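Local coordinates for protein Cg9734-pa (Drosophila melanogaster, PDB 2BK9) that binds heme with two axial histidines on the iron and probably serves as an oxygen-carrying globin, perhaps with peroxidase activity, at residues A[96-107]-A[142-153]. The protein carries 1 engineered substitution. Numbering follows the deposited sequence.
Sequences HIPRTVSKESYN and IFKAIDDDGNAK. With MG (magnesium ion), chain D; HEM (protoporphyrin IX containing Fe), chain B.
The Tyr106 ring lies between Val101 CG1 on one face and Ile142 CG2 on the other, while the Phe143 ring takes Lys103 CG over the centre of one face, a CH-pi contact 3.8 Å from the centroid, and Tyr106 CB at its edge. This is the proximal side of the globin fold: the FG corner and the start of helix 103-120 pack against the end of helix 125-143 and the C-terminal tail. His96, where helix 81-96 runs into the corner, binds the heme iron, with His61 as the second axial ligand. Lys103 runs fully extended across Phe143, with CG anti to the carbonyl carbon (chi1 -69°), which carries NZ past the ring to Phe143 O at 2.9 Å and, weakly, to Ile146 O. Lys153 NZ has the opposite preference, bonding to Ile146 O at 2.8 Å and weakly to Phe143 O, which gathers two ammonium groups where the helix ends. At the other end of the residue, Lys103 N donates to Asp148 O (2.9 Å, 164°), tying the start of its helix to the 147-150 beta turn. Ile97 CG1 packs on Ile146 CG2 at 3.8 Å. Nearby, Asp147 OD2 holds a magnesium ion, and one water donates to both Val101 O and Gly150 O, each at 2.8 Å.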
loop_
_atom_site.group_PDB
_atom_site.type_symbol
_atom_site.label_atom_id
_atom_site.label_comp_id
_atom_site.label_asym_id
_atom_site.label_seq_id
_atom_site.Cartn_x
_atom_site.Cartn_y
_atom_site.Cartn_z
ATOM N N HIS A 96 0.107 12.667 3.736
ATOM C CA HIS A 96 -0.072 12.161 5.087
ATOM C C HIS A 96 0.614 12.999 6.148
ATOM O O HIS A 96 0.392 12.747 7.325
ATOM C CB HIS A 96 0.364 10.699 5.159
ATOM C CG HIS A 96 -0.520 9.771 4.398
ATOM N ND1 HIS A 96 -0.402 9.550 3.045
ATOM C CD2 HIS A 96 -1.610 9.066 4.795
ATOM C CE1 HIS A 96 -1.359 8.697 2.663
ATOM N NE2 HIS A 96 -2.086 8.370 3.709
ATOM N N ILE A 97 1.440 13.969 5.771
ATOM C CA ILE A 97 2.123 14.814 6.759
ATOM C C ILE A 97 1.160 15.433 7.758
ATOM O O ILE A 97 1.434 15.428 8.964
ATOM C CB ILE A 97 3.026 15.824 6.053
ATOM C CG1 ILE A 97 4.226 15.092 5.471
ATOM C CG2 ILE A 97 3.430 16.934 7.006
ATOM C CD1 ILE A 97 5.099 15.961 4.598
ATOM N N PRO A 98 -0.020 15.907 7.331
ATOM C CA PRO A 98 -0.996 16.451 8.278
ATOM C C PRO A 98 -1.628 15.437 9.216
ATOM O O PRO A 98 -2.476 15.814 10.002
ATOM C CB PRO A 98 -2.091 17.073 7.355
ATOM C CG PRO A 98 -1.348 17.333 6.108
ATOM C CD PRO A 98 -0.468 16.143 5.943
ATOM N N ARG A 99 -1.342 14.174 9.035
ATOM C CA ARG A 99 -1.848 13.133 9.887
ATOM C C ARG A 99 -0.736 12.424 10.661
ATOM O O ARG A 99 -0.988 11.440 11.319
ATOM C CB ARG A 99 -2.623 12.103 9.060
ATOM C CG ARG A 99 -3.859 12.643 8.447
ATOM C CD ARG A 99 -4.910 13.006 9.521
ATOM N NE ARG A 99 -6.123 13.483 8.854
ATOM C CZ ARG A 99 -6.259 14.666 8.257
ATOM N NH1 ARG A 99 -5.344 15.612 8.399
ATOM N NH2 ARG A 99 -7.338 14.946 7.555
ATOM N N THR A 100 0.495 12.925 10.594
ATOM C CA THR A 100 1.663 12.374 11.263
ATOM C C THR A 100 1.660 10.855 11.229
ATOM O O THR A 100 1.720 10.197 12.276
ATOM C CB THR A 100 1.845 12.929 12.683
ATOM O OG1 THR A 100 0.646 12.788 13.442
ATOM C CG2 THR A 100 2.269 14.392 12.655
ATOM N N VAL A 101 1.636 10.310 10.022
ATOM C CA VAL A 101 1.795 8.892 9.779
ATOM C C VAL A 101 3.286 8.562 9.826
ATOM O O VAL A 101 4.057 9.017 8.969
ATOM C CB VAL A 101 1.151 8.459 8.458
ATOM C CG1 VAL A 101 1.409 7.004 8.188
ATOM C CG2 VAL A 101 -0.329 8.780 8.480
ATOM N N SER A 102 3.696 7.833 10.847
ATOM C CA SER A 102 5.092 7.615 11.116
ATOM C C SER A 102 5.676 6.586 10.174
ATOM O O SER A 102 4.966 5.797 9.548
ATOM C CB SER A 102 5.271 7.145 12.515
ATOM O OG SER A 102 4.712 5.857 12.665
ATOM N N LYS A 103 7.007 6.511 10.150
ATOM C CA LYS A 103 7.624 5.441 9.412
ATOM C C LYS A 103 7.247 4.061 9.977
ATOM O O LYS A 103 7.053 3.133 9.211
ATOM C CB LYS A 103 9.145 5.625 9.342
ATOM C CG LYS A 103 9.471 6.833 8.454
ATOM C CD LYS A 103 10.947 7.043 8.215
ATOM C CE LYS A 103 11.146 8.207 7.248
ATOM N NZ LYS A 103 12.520 8.538 6.885
ATOM N N GLU A 104 7.110 3.954 11.305
ATOM C CA GLU A 104 6.621 2.731 11.877
ATOM C C GLU A 104 5.234 2.358 11.349
ATOM O O GLU A 104 5.016 1.200 11.004
ATOM C CB GLU A 104 6.601 2.834 13.417
ATOM C CG GLU A 104 6.145 1.526 14.038
ATOM C CD GLU A 104 5.860 1.559 15.497
ATOM O OE1 GLU A 104 5.907 0.483 16.137
ATOM O OE2 GLU A 104 5.612 2.660 16.019
ATOM N N SER A 105 4.332 3.334 11.288
ATOM C CA SER A 105 3.011 3.074 10.754
ATOM C C SER A 105 3.065 2.603 9.307
ATOM O O SER A 105 2.410 1.630 8.936
ATOM C CB SER A 105 2.186 4.346 10.872
ATOM O OG SER A 105 0.900 4.208 10.376
ATOM N N TYR A 106 3.822 3.276 8.445
ATOM C CA TYR A 106 4.021 2.801 7.101
ATOM C C TYR A 106 4.585 1.374 7.081
ATOM O O TYR A 106 4.133 0.537 6.295
ATOM C CB TYR A 106 4.923 3.704 6.292
ATOM C CG TYR A 106 4.248 4.937 5.736
ATOM C CD1 TYR A 106 3.325 4.855 4.710
ATOM C CD2 TYR A 106 4.587 6.192 6.219
ATOM C CE1 TYR A 106 2.747 5.959 4.151
ATOM C CE2 TYR A 106 4.019 7.322 5.656
ATOM C CZ TYR A 106 3.122 7.211 4.608
ATOM O OH TYR A 106 2.579 8.309 4.020
ATOM N N ASN A 107 5.574 1.085 7.908
ATOM C CA ASN A 107 6.178 -0.247 7.933
ATOM C C ASN A 107 5.188 -1.297 8.432
ATOM O O ASN A 107 5.196 -2.432 7.946
ATOM C CB ASN A 107 7.471 -0.233 8.724
ATOM C CG ASN A 107 8.598 0.388 7.956
ATOM O OD1 ASN A 107 8.661 0.300 6.726
ATOM N ND2 ASN A 107 9.511 1.059 8.679
ATOM N N ILE A 142 8.685 7.347 -0.269
ATOM C CA ILE A 142 7.959 7.929 0.846
ATOM C C ILE A 142 8.938 8.471 1.872
ATOM O O ILE A 142 8.805 9.574 2.425
ATOM C CB ILE A 142 7.030 6.873 1.517
ATOM C CG1 ILE A 142 5.976 6.346 0.518
ATOM C CG2 ILE A 142 6.342 7.478 2.768
ATOM C CD1 ILE A 142 5.173 5.243 1.116
ATOM N N PHE A 143 9.917 7.645 2.215
ATOM C CA PHE A 143 10.750 7.922 3.395
ATOM C C PHE A 143 11.778 9.019 3.179
ATOM O O PHE A 143 12.273 9.580 4.159
ATOM C CB PHE A 143 11.417 6.640 3.894
ATOM C CG PHE A 143 10.488 5.677 4.587
ATOM C CD1 PHE A 143 9.125 5.845 4.660
ATOM C CD2 PHE A 143 11.019 4.577 5.179
ATOM C CE1 PHE A 143 8.310 4.947 5.343
ATOM C CE2 PHE A 143 10.199 3.668 5.816
ATOM C CZ PHE A 143 8.859 3.841 5.891
ATOM N N LYS A 144 12.029 9.401 1.938
ATOM C CA LYS A 144 12.853 10.589 1.688
ATOM C C LYS A 144 12.025 11.860 1.752
ATOM O O LYS A 144 12.578 12.922 1.518
ATOM C CB LYS A 144 13.705 10.477 0.395
ATOM C CG LYS A 144 12.942 10.482 -0.875
ATOM C CD LYS A 144 13.900 10.453 -2.065
ATOM C CE LYS A 144 13.224 10.286 -3.452
ATOM N NZ LYS A 144 12.305 11.404 -3.774
ATOM N N ALA A 145 10.725 11.778 2.060
ATOM C CA ALA A 145 9.885 12.938 2.169
ATOM C C ALA A 145 9.416 13.258 3.599
ATOM O O ALA A 145 8.774 14.295 3.784
ATOM C CB ALA A 145 8.668 12.789 1.272
ATOM N N ILE A 146 9.701 12.403 4.590
ATOM C CA ILE A 146 9.221 12.579 5.956
ATOM C C ILE A 146 10.306 12.225 6.930
ATOM O O ILE A 146 11.240 11.499 6.627
ATOM C CB ILE A 146 7.946 11.743 6.235
ATOM C CG1 ILE A 146 8.178 10.251 5.928
ATOM C CG2 ILE A 146 6.768 12.298 5.463
ATOM C CD1 ILE A 146 7.125 9.375 6.511
ATOM N N ASP A 147 10.160 12.762 8.137
ATOM C CA ASP A 147 10.934 12.321 9.280
ATOM C C ASP A 147 10.331 11.046 9.871
ATOM O O ASP A 147 9.330 10.536 9.374
ATOM C CB ASP A 147 11.133 13.467 10.286
ATOM C CG ASP A 147 9.901 13.825 11.123
ATOM O OD1 ASP A 147 8.887 13.090 11.106
ATOM O OD2 ASP A 147 9.953 14.866 11.838
ATOM N N ASP A 148 10.973 10.523 10.906
ATOM C CA ASP A 148 10.526 9.251 11.452
ATOM C C ASP A 148 9.073 9.341 11.938
ATOM O O ASP A 148 8.391 8.322 12.002
ATOM C CB ASP A 148 11.371 8.821 12.643
ATOM C CG ASP A 148 12.679 8.265 12.291
ATOM O OD1 ASP A 148 13.014 8.135 11.112
ATOM O OD2 ASP A 148 13.396 7.780 13.200
ATOM N N ASP A 149 8.612 10.500 12.406
ATOM C CA ASP A 149 7.275 10.653 12.949
ATOM C C ASP A 149 6.234 11.043 11.920
ATOM O O ASP A 149 5.042 11.120 12.242
ATOM C CB ASP A 149 7.302 11.683 14.076
ATOM C CG ASP A 149 8.185 11.276 15.171
ATOM O OD1 ASP A 149 8.223 10.096 15.583
ATOM O OD2 ASP A 149 8.942 12.102 15.659
ATOM N N GLY A 150 6.647 11.216 10.664
ATOM C CA GLY A 150 5.709 11.598 9.631
ATOM C C GLY A 150 5.520 13.054 9.376
ATOM O O GLY A 150 4.642 13.422 8.620
ATOM N N ASN A 151 6.350 13.898 9.965
ATOM C CA ASN A 151 6.360 15.293 9.626
ATOM C C ASN A 151 7.181 15.540 8.372
ATOM O O ASN A 151 7.949 14.678 7.940
ATOM C CB ASN A 151 6.990 16.113 10.771
ATOM C CG ASN A 151 6.303 15.906 12.108
ATOM O OD1 ASN A 151 6.935 15.331 13.029
ATOM N ND2 ASN A 151 5.090 16.279 12.213
ATOM N N ALA A 152 7.055 16.718 7.820
ATOM C CA ALA A 152 7.964 17.126 6.784
ATOM C C ALA A 152 9.397 17.111 7.341
ATOM O O ALA A 152 9.609 17.310 8.536
ATOM C CB ALA A 152 7.615 18.517 6.292
ATOM N N LYS A 153 10.381 16.876 6.504
ATOM C CA LYS A 153 11.766 16.845 6.997
ATOM C C LYS A 153 12.247 18.110 7.694
ATOM O O LYS A 153 11.866 19.209 7.319
ATOM C CB LYS A 153 12.729 16.433 5.870
ATOM C CG LYS A 153 12.579 14.894 5.703
ATOM C CD LYS A 153 13.649 14.317 4.931
ATOM C CE LYS A 153 13.560 12.863 4.777
ATOM N NZ LYS A 153 13.889 11.966 5.918
ATOM O OXT LYS A 153 13.060 18.036 8.633
HETATM MG MG MG D . 11.240 16.311 12.437
HETATM C CHA HEM B . -5.664 9.704 3.377
HETATM C CHB HEM B . -3.361 6.826 0.289
HETATM C CHC HEM B . -1.210 4.746 3.996
HETATM C CHD HEM B . -3.826 7.279 7.075
HETATM C C1A HEM B . -5.166 9.144 2.230
HETATM C C2A HEM B . -5.387 9.658 0.877
HETATM C C3A HEM B . -4.731 8.873 -0.007
HETATM C C4A HEM B . -4.127 7.838 0.783
HETATM C CMA HEM B . -4.607 8.944 -1.541
HETATM C CAA HEM B . -6.225 10.906 0.574
HETATM C CBA HEM B . -5.437 12.177 0.890
HETATM C CGA HEM B . -6.383 13.331 0.686
HETATM O O1A HEM B . -7.227 13.610 1.588
HETATM O O2A HEM B . -6.290 13.981 -0.369
HETATM C C1B HEM B . -2.602 5.953 1.031
HETATM C C2B HEM B . -1.668 5.019 0.466
HETATM C C3B HEM B . -1.061 4.434 1.516
HETATM C C4B HEM B . -1.557 5.030 2.720
HETATM C CMB HEM B . -1.478 4.785 -1.006
HETATM C CAB HEM B . 0.042 3.447 1.508
HETATM C CBB HEM B . 0.231 2.509 0.599
HETATM C C1C HEM B . -1.707 5.239 5.162
HETATM C C2C HEM B . -1.293 4.882 6.514
HETATM C C3C HEM B . -2.065 5.539 7.379
HETATM C C4C HEM B . -2.954 6.360 6.599
HETATM C CMC HEM B . -0.147 3.921 6.827
HETATM C CAC HEM B . -1.973 5.422 8.877
HETATM C CBC HEM B . -2.939 5.592 9.755
HETATM C C1D HEM B . -4.577 8.152 6.360
HETATM C C2D HEM B . -5.387 9.157 6.907
HETATM C C3D HEM B . -5.951 9.877 5.819
HETATM C C4D HEM B . -5.404 9.256 4.642
HETATM C CMD HEM B . -5.658 9.386 8.383
HETATM C CAD HEM B . -6.889 11.050 5.930
HETATM C CBD HEM B . -8.308 10.614 6.115
HETATM C CGD HEM B . -9.273 11.750 6.257
HETATM O O1D HEM B . -10.460 11.502 6.575
HETATM O O2D HEM B . -8.866 12.923 6.048
HETATM N NA HEM B . -4.367 8.053 2.143
HETATM N NB HEM B . -2.529 5.951 2.429
HETATM N NC HEM B . -2.725 6.153 5.245
HETATM N ND HEM B . -4.585 8.232 4.984
HETATM FE FE HEM B . -3.589 7.093 3.694
HETATM O O HOH W 1 3.268 11.221 7.495
HETATM O O HOH W 2 13.593 9.875 9.003
HETATM O O HOH W 3 12.688 16.154 10.835
HETATM O O HOH W 4 12.260 14.944 13.607
#